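PDB 3PSQ: sortase B from Streptococcus pyogenes, which is a class B sortase involved in pilus assembly, probably acting as a cysteine transpeptidase of the cell surface. Local coordinates for residues Pro50-Asn62 / Ser72-Thr84. Sequence-based numbering, arbitrary orientation.
Sequences PIVQGENNLEYIN and SGSVFLDYRNKVT. With ZN (zinc ion), chain P.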
ATOM      1  N   PRO A  50       1.571  11.945  -2.079  1.00 40.68           N
ATOM      2  CA  PRO A  50       2.868  11.558  -2.603  1.00 40.22           C
ATOM      3  C   PRO A  50       3.427  10.385  -1.779  1.00 40.50           C
ATOM      4  O   PRO A  50       3.102  10.254  -0.590  1.00 41.16           O
ATOM      5  CB  PRO A  50       3.715  12.820  -2.409  1.00 39.13           C
ATOM      6  CG  PRO A  50       3.067  13.512  -1.134  1.00 40.05           C
ATOM      7  CD  PRO A  50       1.612  13.201  -1.275  1.00 40.27           C
ATOM      8  N   ILE A  51       4.218   9.519  -2.422  1.00 40.97           N
ATOM      9  CA  ILE A  51       4.762   8.284  -1.793  1.00 41.25           C
ATOM     10  C   ILE A  51       6.263   8.349  -1.897  1.00 40.86           C
ATOM     11  O   ILE A  51       6.800   8.724  -2.928  1.00 41.09           O
ATOM     12  CB  ILE A  51       4.287   6.985  -2.504  1.00 40.87           C
ATOM     13  CG1 ILE A  51       2.737   6.887  -2.536  1.00 42.32           C
ATOM     14  CG2 ILE A  51       4.888   5.740  -1.862  1.00 40.31           C
ATOM     15  CD1 ILE A  51       2.011   6.830  -1.158  1.00 36.23           C
ATOM     16  N   VAL A  52       6.944   7.991  -0.814  1.00 41.06           N
ATOM     17  CA  VAL A  52       8.388   7.902  -0.850  1.00 40.60           C
ATOM     18  C   VAL A  52       8.824   6.460  -0.780  1.00 40.77           C
ATOM     19  O   VAL A  52       8.062   5.583  -0.352  1.00 39.62           O
ATOM     20  CB  VAL A  52       9.065   8.658   0.318  1.00 40.65           C
ATOM     21  CG1 VAL A  52       8.907  10.157   0.142  1.00 39.16           C
ATOM     22  CG2 VAL A  52       8.516   8.165   1.669  1.00 40.26           C
ATOM     23  N   GLN A  53      10.075   6.229  -1.173  1.00 40.50           N
ATOM     24  CA  GLN A  53      10.733   4.993  -0.818  1.00 40.98           C
ATOM     25  C   GLN A  53      12.014   5.318  -0.078  1.00 41.21           C
ATOM     26  O   GLN A  53      12.855   6.083  -0.585  1.00 40.73           O
ATOM     27  CB  GLN A  53      11.073   4.151  -2.041  1.00 40.94           C
ATOM     28  CG  GLN A  53      11.842   2.863  -1.670  1.00 40.93           C
ATOM     29  CD  GLN A  53      12.214   2.059  -2.897  1.00 41.26           C
ATOM     30  OE1 GLN A  53      13.043   2.487  -3.693  1.00 38.19           O
ATOM     31  NE2 GLN A  53      11.594   0.892  -3.058  1.00 41.37           N
ATOM     32  N   GLY A  54      12.177   4.729   1.111  1.00 41.81           N
ATOM     33  CA  GLY A  54      13.420   4.938   1.856  1.00 42.61           C
ATOM     34  C   GLY A  54      14.479   3.896   1.549  1.00 42.94           C
ATOM     35  O   GLY A  54      14.204   2.930   0.808  1.00 43.90           O
ATOM     36  N   GLU A  55      15.667   4.062   2.142  1.00 43.13           N
ATOM     37  CA  GLU A  55      16.778   3.097   1.979  1.00 42.97           C
ATOM     38  C   GLU A  55      16.561   1.893   2.866  1.00 43.26           C
ATOM     39  O   GLU A  55      17.223   0.858   2.691  1.00 43.94           O
ATOM     40  CB  GLU A  55      18.126   3.738   2.263  1.00 42.66           C
ATOM     41  CG  GLU A  55      18.486   4.911   1.286  1.00 44.81           C
ATOM     42  CD  GLU A  55      17.791   6.231   1.654  1.00 45.56           C
ATOM     43  OE1 GLU A  55      18.251   6.883   2.606  1.00 44.89           O
ATOM     44  OE2 GLU A  55      16.806   6.638   0.975  1.00 44.95           O
ATOM     45  N   ASN A  56      15.616   2.031   3.801  1.00 42.68           N
ATOM     46  CA  ASN A  56      15.164   0.966   4.682  1.00 42.24           C
ATOM     47  C   ASN A  56      13.723   1.288   5.069  1.00 42.42           C
ATOM     48  O   ASN A  56      13.216   2.335   4.682  1.00 42.76           O
ATOM     49  CB  ASN A  56      16.058   0.877   5.940  1.00 42.27           C
ATOM     50  CG  ASN A  56      16.081   2.184   6.750  1.00 42.72           C
ATOM     51  OD1 ASN A  56      15.077   2.578   7.308  1.00 43.66           O
ATOM     52  ND2 ASN A  56      17.230   2.866   6.787  1.00 44.87           N
ATOM     53  N   ASN A  57      13.079   0.427   5.858  1.00 41.81           N
ATOM     54  CA  ASN A  57      11.681   0.612   6.206  1.00 41.94           C
ATOM     55  C   ASN A  57      11.434   1.321   7.534  1.00 42.89           C
ATOM     56  O   ASN A  57      10.308   1.349   8.027  1.00 42.94           O
ATOM     57  CB  ASN A  57      10.938  -0.713   6.189  1.00 41.35           C
ATOM     58  CG  ASN A  57      10.789  -1.284   4.779  1.00 42.88           C
ATOM     59  OD1 ASN A  57      10.858  -0.557   3.776  1.00 43.01           O
ATOM     60  ND2 ASN A  57      10.564  -2.594   4.701  1.00 42.63           N
ATOM     61  N   LEU A  58      12.479   1.893   8.118  1.00 43.40           N
ATOM     62  CA  LEU A  58      12.318   2.640   9.376  1.00 43.56           C
ATOM     63  C   LEU A  58      12.496   4.148   9.140  1.00 43.22           C
ATOM     64  O   LEU A  58      11.963   4.944   9.884  1.00 42.82           O
ATOM     65  CB  LEU A  58      13.308   2.127  10.449  1.00 43.77           C
ATOM     66  CG  LEU A  58      13.233   0.627  10.867  1.00 43.31           C
ATOM     67  CD1 LEU A  58      14.351   0.193  11.780  1.00 43.79           C
ATOM     68  CD2 LEU A  58      11.975   0.295  11.545  1.00 43.49           C
ATOM     69  N   GLU A  59      13.204   4.507   8.067  1.00 42.72           N
ATOM     70  CA  GLU A  59      13.552   5.875   7.719  1.00 43.40           C
ATOM     71  C   GLU A  59      12.434   6.949   7.810  1.00 43.58           C
ATOM     72  O   GLU A  59      12.691   8.105   8.219  1.00 44.31           O
ATOM     73  CB  GLU A  59      14.227   5.919   6.333  1.00 42.90           C
ATOM     74  CG  GLU A  59      14.483   7.366   5.768  1.00 42.63           C
ATOM     75  CD  GLU A  59      15.095   7.325   4.383  1.00 43.78           C
ATOM     76  OE1 GLU A  59      15.138   6.224   3.801  1.00 44.91           O
ATOM     77  OE2 GLU A  59      15.512   8.374   3.852  1.00 41.68           O
ATOM     78  N   TYR A  60      11.229   6.567   7.429  1.00 42.35           N
ATOM     79  CA  TYR A  60      10.112   7.495   7.382  1.00 41.96           C
ATOM     80  C   TYR A  60       9.156   7.427   8.579  1.00 42.02           C
ATOM     81  O   TYR A  60       8.068   7.966   8.514  1.00 42.03           O
ATOM     82  CB  TYR A  60       9.350   7.422   6.010  1.00 40.53           C
ATOM     83  CG  TYR A  60      10.151   8.154   4.956  1.00 39.39           C
ATOM     84  CD1 TYR A  60      10.049   9.514   4.820  1.00 40.01           C
ATOM     85  CD2 TYR A  60      11.113   7.492   4.186  1.00 40.65           C
ATOM     86  CE1 TYR A  60      10.852  10.200   3.932  1.00 41.19           C
ATOM     87  CE2 TYR A  60      11.906   8.174   3.274  1.00 39.34           C
ATOM     88  CZ  TYR A  60      11.768   9.528   3.155  1.00 41.32           C
ATOM     89  OH  TYR A  60      12.540  10.256   2.268  1.00 40.23           O
ATOM     90  N   ILE A  61       9.551   6.775   9.666  1.00 42.36           N
ATOM     91  CA  ILE A  61       8.808   6.917  10.935  1.00 42.07           C
ATOM     92  C   ILE A  61       8.678   8.385  11.393  1.00 42.70           C
ATOM     93  O   ILE A  61       7.607   8.806  11.759  1.00 43.97           O
ATOM     94  CB  ILE A  61       9.455   6.100  12.092  1.00 42.35           C
ATOM     95  CG1 ILE A  61       9.385   4.592  11.820  1.00 40.31           C
ATOM     96  CG2 ILE A  61       8.837   6.470  13.449  1.00 39.52           C
ATOM     97  CD1 ILE A  61      10.344   3.785  12.670  1.00 39.06           C
ATOM     98  N   ASN A  62       9.745   9.171  11.314  1.00 42.83           N
ATOM     99  CA  ASN A  62       9.757  10.551  11.814  1.00 42.58           C
ATOM    100  C   ASN A  62      10.359  11.493  10.750  1.00 41.83           C
ATOM    101  O   ASN A  62      11.107  12.455  11.043  1.00 40.60           O
ATOM    102  CB  ASN A  62      10.603  10.641  13.110  1.00 43.64           C
ATOM    103  CG  ASN A  62       9.839  10.203  14.360  1.00 45.39           C
ATOM    104  OD1 ASN A  62      10.234   9.250  15.043  1.00 51.44           O
ATOM    105  ND2 ASN A  62       8.742  10.900  14.672  1.00 47.35           N
ATOM    106  N   SER A  72       4.844  12.966  12.545  1.00 43.53           N
ATOM    107  CA  SER A  72       4.009  11.867  12.086  1.00 43.19           C
ATOM    108  C   SER A  72       4.641  10.976  11.042  1.00 42.06           C
ATOM    109  O   SER A  72       4.196   9.867  10.900  1.00 42.34           O
ATOM    110  CB  SER A  72       2.605  12.319  11.665  1.00 43.83           C
ATOM    111  OG  SER A  72       2.619  13.592  11.064  1.00 44.08           O
ATOM    112  N   GLY A  73       5.661  11.452  10.334  1.00 41.03           N
ATOM    113  CA  GLY A  73       6.322  10.640   9.322  1.00 41.13           C
ATOM    114  C   GLY A  73       5.482  10.443   8.054  1.00 41.47           C
ATOM    115  O   GLY A  73       4.524  11.184   7.845  1.00 41.02           O
ATOM    116  N   SER A  74       5.816   9.451   7.214  1.00 40.25           N
ATOM    117  CA  SER A  74       5.205   9.362   5.857  1.00 40.51           C
ATOM    118  C   SER A  74       4.848   7.933   5.480  1.00 40.74           C
ATOM    119  O   SER A  74       5.398   6.978   6.041  1.00 41.72           O
ATOM    120  CB  SER A  74       6.161   9.886   4.783  1.00 39.73           C
ATOM    121  OG  SER A  74       6.685  11.165   5.058  1.00 40.03           O
ATOM    122  N   VAL A  75       3.939   7.789   4.525  1.00 40.61           N
ATOM    123  CA  VAL A  75       3.663   6.525   3.882  1.00 40.34           C
ATOM    124  C   VAL A  75       4.726   6.211   2.827  1.00 40.09           C
ATOM    125  O   VAL A  75       5.141   7.090   2.085  1.00 40.06           O
ATOM    126  CB  VAL A  75       2.264   6.532   3.215  1.00 41.60           C
ATOM    127  CG1 VAL A  75       2.073   5.203   2.480  1.00 40.81           C
ATOM    128  CG2 VAL A  75       1.171   6.749   4.315  1.00 39.62           C
ATOM    129  N   PHE A  76       5.176   4.957   2.774  1.00 39.94           N
ATOM    130  CA  PHE A  76       6.379   4.598   1.992  1.00 39.62           C
ATOM    131  C   PHE A  76       6.238   3.246   1.272  1.00 39.92           C
ATOM    132  O   PHE A  76       5.668   2.307   1.808  1.00 39.95           O
ATOM    133  CB  PHE A  76       7.606   4.571   2.917  1.00 39.38           C
ATOM    134  CG  PHE A  76       7.516   3.533   4.017  1.00 40.58           C
ATOM    135  CD1 PHE A  76       8.024   2.254   3.827  1.00 38.23           C
ATOM    136  CD2 PHE A  76       6.881   3.830   5.233  1.00 38.39           C
ATOM    137  CE1 PHE A  76       7.968   1.306   4.879  1.00 38.51           C
ATOM    138  CE2 PHE A  76       6.813   2.883   6.257  1.00 38.94           C
ATOM    139  CZ  PHE A  76       7.290   1.610   6.061  1.00 38.55           C
ATOM    140  N   LEU A  77       6.783   3.161   0.064  1.00 40.33           N
ATOM    141  CA  LEU A  77       6.942   1.904  -0.627  1.00 40.27           C
ATOM    142  C   LEU A  77       8.064   1.117   0.028  1.00 40.52           C
ATOM    143  O   LEU A  77       9.146   1.658   0.274  1.00 40.16           O
ATOM    144  CB  LEU A  77       7.304   2.149  -2.103  1.00 40.53           C
ATOM    145  CG  LEU A  77       7.542   0.890  -2.966  1.00 40.83           C
ATOM    146  CD1 LEU A  77       6.262   0.055  -3.077  1.00 38.70           C
ATOM    147  CD2 LEU A  77       8.034   1.206  -4.357  1.00 36.27           C
ATOM    148  N   ASP A  78       7.835  -0.167   0.265  1.00 41.04           N
ATOM    149  CA  ASP A  78       8.876  -1.025   0.807  1.00 41.47           C
ATOM    150  C   ASP A  78      10.238  -0.812   0.090  1.00 42.25           C
ATOM    151  O   ASP A  78      10.275  -0.811  -1.155  1.00 43.16           O
ATOM    152  CB  ASP A  78       8.430  -2.493   0.732  1.00 41.76           C
ATOM    153  CG  ASP A  78       9.396  -3.431   1.430  1.00 41.64           C
ATOM    154  OD1 ASP A  78      10.511  -3.649   0.936  1.00 43.83           O
ATOM    155  OD2 ASP A  78       9.055  -3.947   2.495  1.00 44.36           O
ATOM    156  N   TYR A  79      11.331  -0.667   0.864  1.00 41.08           N
ATOM    157  CA  TYR A  79      12.641  -0.452   0.306  1.00 42.08           C
ATOM    158  C   TYR A  79      13.116  -1.536  -0.671  1.00 42.43           C
ATOM    159  O   TYR A  79      14.035  -1.281  -1.460  1.00 43.06           O
ATOM    160  CB  TYR A  79      13.718  -0.218   1.375  1.00 41.89           C
ATOM    161  CG  TYR A  79      14.357  -1.484   1.942  1.00 44.42           C
ATOM    162  CD1 TYR A  79      15.596  -1.972   1.457  1.00 43.80           C
ATOM    163  CD2 TYR A  79      13.709  -2.211   2.942  1.00 45.93           C
ATOM    164  CE1 TYR A  79      16.163  -3.124   1.991  1.00 44.15           C
ATOM    165  CE2 TYR A  79      14.263  -3.349   3.481  1.00 46.77           C
ATOM    166  CZ  TYR A  79      15.485  -3.806   3.007  1.00 46.99           C
ATOM    167  OH  TYR A  79      15.973  -4.958   3.572  1.00 45.78           O
ATOM    168  N   ARG A  80      12.511  -2.714  -0.623  1.00 42.10           N
ATOM    169  CA  ARG A  80      12.966  -3.830  -1.457  1.00 43.60           C
ATOM    170  C   ARG A  80      12.233  -3.876  -2.796  1.00 44.29           C
ATOM    171  O   ARG A  80      12.525  -4.718  -3.596  1.00 45.46           O
ATOM    172  CB  ARG A  80      12.761  -5.172  -0.754  1.00 43.04           C
ATOM    173  CG  ARG A  80      13.678  -5.404   0.435  1.00 45.10           C
ATOM    174  CD  ARG A  80      13.098  -6.448   1.381  1.00 43.74           C
ATOM    175  NE  ARG A  80      11.876  -6.014   2.045  1.00 43.75           N
ATOM    176  CZ  ARG A  80      11.370  -6.597   3.138  1.00 46.81           C
ATOM    177  NH1 ARG A  80      11.990  -7.641   3.696  1.00 43.69           N
ATOM    178  NH2 ARG A  80      10.229  -6.150   3.683  1.00 42.78           N
ATOM    179  N   ASN A  81      11.287  -2.972  -3.039  1.00 44.93           N
ATOM    180  CA  ASN A  81      10.483  -3.013  -4.244  1.00 44.06           C
ATOM    181  C   ASN A  81      11.080  -2.172  -5.337  1.00 44.19           C
ATOM    182  O   ASN A  81      11.792  -1.210  -5.067  1.00 43.79           O
ATOM    183  CB  ASN A  81       9.065  -2.507  -3.950  1.00 44.28           C
ATOM    184  CG  ASN A  81       8.147  -3.583  -3.452  1.00 44.07           C
ATOM    185  OD1 ASN A  81       7.486  -3.421  -2.410  1.00 44.53           O
ATOM    186  ND2 ASN A  81       8.061  -4.685  -4.196  1.00 40.28           N
ATOM    187  N   LYS A  82      10.772  -2.519  -6.587  1.00 45.51           N
ATOM    188  CA  LYS A  82      11.074  -1.635  -7.741  1.00 46.75           C
ATOM    189  C   LYS A  82      10.098  -0.468  -7.763  1.00 46.12           C
ATOM    190  O   LYS A  82       8.897  -0.693  -7.591  1.00 45.65           O
ATOM    191  CB  LYS A  82      10.912  -2.398  -9.062  1.00 47.42           C
ATOM    192  CG  LYS A  82      12.047  -3.349  -9.384  1.00 50.70           C
ATOM    193  CD  LYS A  82      11.660  -4.235 -10.555  1.00 56.66           C
ATOM    194  CE  LYS A  82      12.761  -5.245 -10.860  1.00 59.58           C
ATOM    195  NZ  LYS A  82      13.975  -4.467 -11.244  1.00 61.69           N
ATOM    196  N   VAL A  83      10.606   0.748  -7.977  1.00 45.31           N
ATOM    197  CA  VAL A  83       9.767   1.953  -7.998  1.00 45.10           C
ATOM    198  C   VAL A  83       8.766   1.960  -9.155  1.00 46.05           C
ATOM    199  O   VAL A  83       7.776   2.710  -9.152  1.00 45.94           O
ATOM    200  CB  VAL A  83      10.605   3.250  -8.028  1.00 44.83           C
ATOM    201  CG1 VAL A  83      11.377   3.415  -6.710  1.00 44.99           C
ATOM    202  CG2 VAL A  83      11.555   3.294  -9.236  1.00 42.85           C
ATOM    203  N   THR A  84       9.023   1.126 -10.155  1.00 47.09           N
ATOM    204  CA  THR A  84       8.194   1.069 -11.365  1.00 47.59           C
ATOM    205  C   THR A  84       6.963   0.191 -11.138  1.00 48.56           C
ATOM    206  O   THR A  84       6.127   0.041 -12.042  1.00 50.34           O
ATOM    207  CB  THR A  84       8.965   0.421 -12.501  1.00 47.84           C
ATOM    208  OG1 THR A  84       9.476  -0.840 -12.052  1.00 49.77           O
ATOM    209  CG2 THR A  84      10.136   1.297 -12.955  1.00 46.20           C
TER
HETATM  210 ZN    ZN P 326      16.130   8.326   2.000  1.00 40.17          ZN
HETATM  211  O   HOH W   1      11.112   2.227   2.168  1.00 40.50           O
HETATM  212  O   HOH W   2      15.348   1.344  -1.604  1.00 56.76           O
HETATM  213  O   HOH W   3      17.168  10.061   1.695  1.00 38.09           O
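Asn57 sets its amide against the edge of the Tyr79 ring, with CG in the ring plane and the two planes 70° apart. One face of Tyr79 carries Arg80 CG, offset toward the rim. The Tyr60 ring has Val52 CG2 over the centre of one face and Gly54 CA at its edge. Phe76 has Ser74 O in plane at its edge, while its CE1 lies 3.6 Å from Asn57 OD1.

The segments belong to the sortase beta-barrel. Strand 48-53 runs parallel to the short strand 76-77, which pairs on its other side with strand 89-93. Val52 and Phe76 are bridge partners, and Leu77 N donates to Val52 O at 2.8 Å. Ile51 CG2 lies beside this bond, 3.7 Å from Leu77 N, while its CD1 packs on Val75 CG1. Before strand 76-77, Ser74 N donates to Tyr60 O.

Gln53 is stretched out, CG anti to the backbone N (chi1 177°). Its NE2 thereby reaches the type I turn 78-81 and donates to both Asp78 O and Asn81 O, each at 2.9 Å. The two bonds fix the rotation of the amide. Asn81 N approaches Asp78 O from the opposite face to NE2 and closes the turn.

The loop after strand 48-53 supplies Glu55 and Glu59 to a zinc ion, completed by Asp35 and a water. Tyr60 OH bonds to Asp35, so a second-shell ring ties this site to the packing. Asn57 O accepts from His95, the predicted proton donor/acceptor.

Arg80 grips the Asp78 carboxylate side-on through NE and NH2, which probably favours the charged form of Asp78. Asn57 bridges to the same turn: OD1 takes Tyr79 N on a lone pair (3.0 Å, 171°), and ND2 meets Asp78 OD2 from above the carboxylate plane at 3.0 Å.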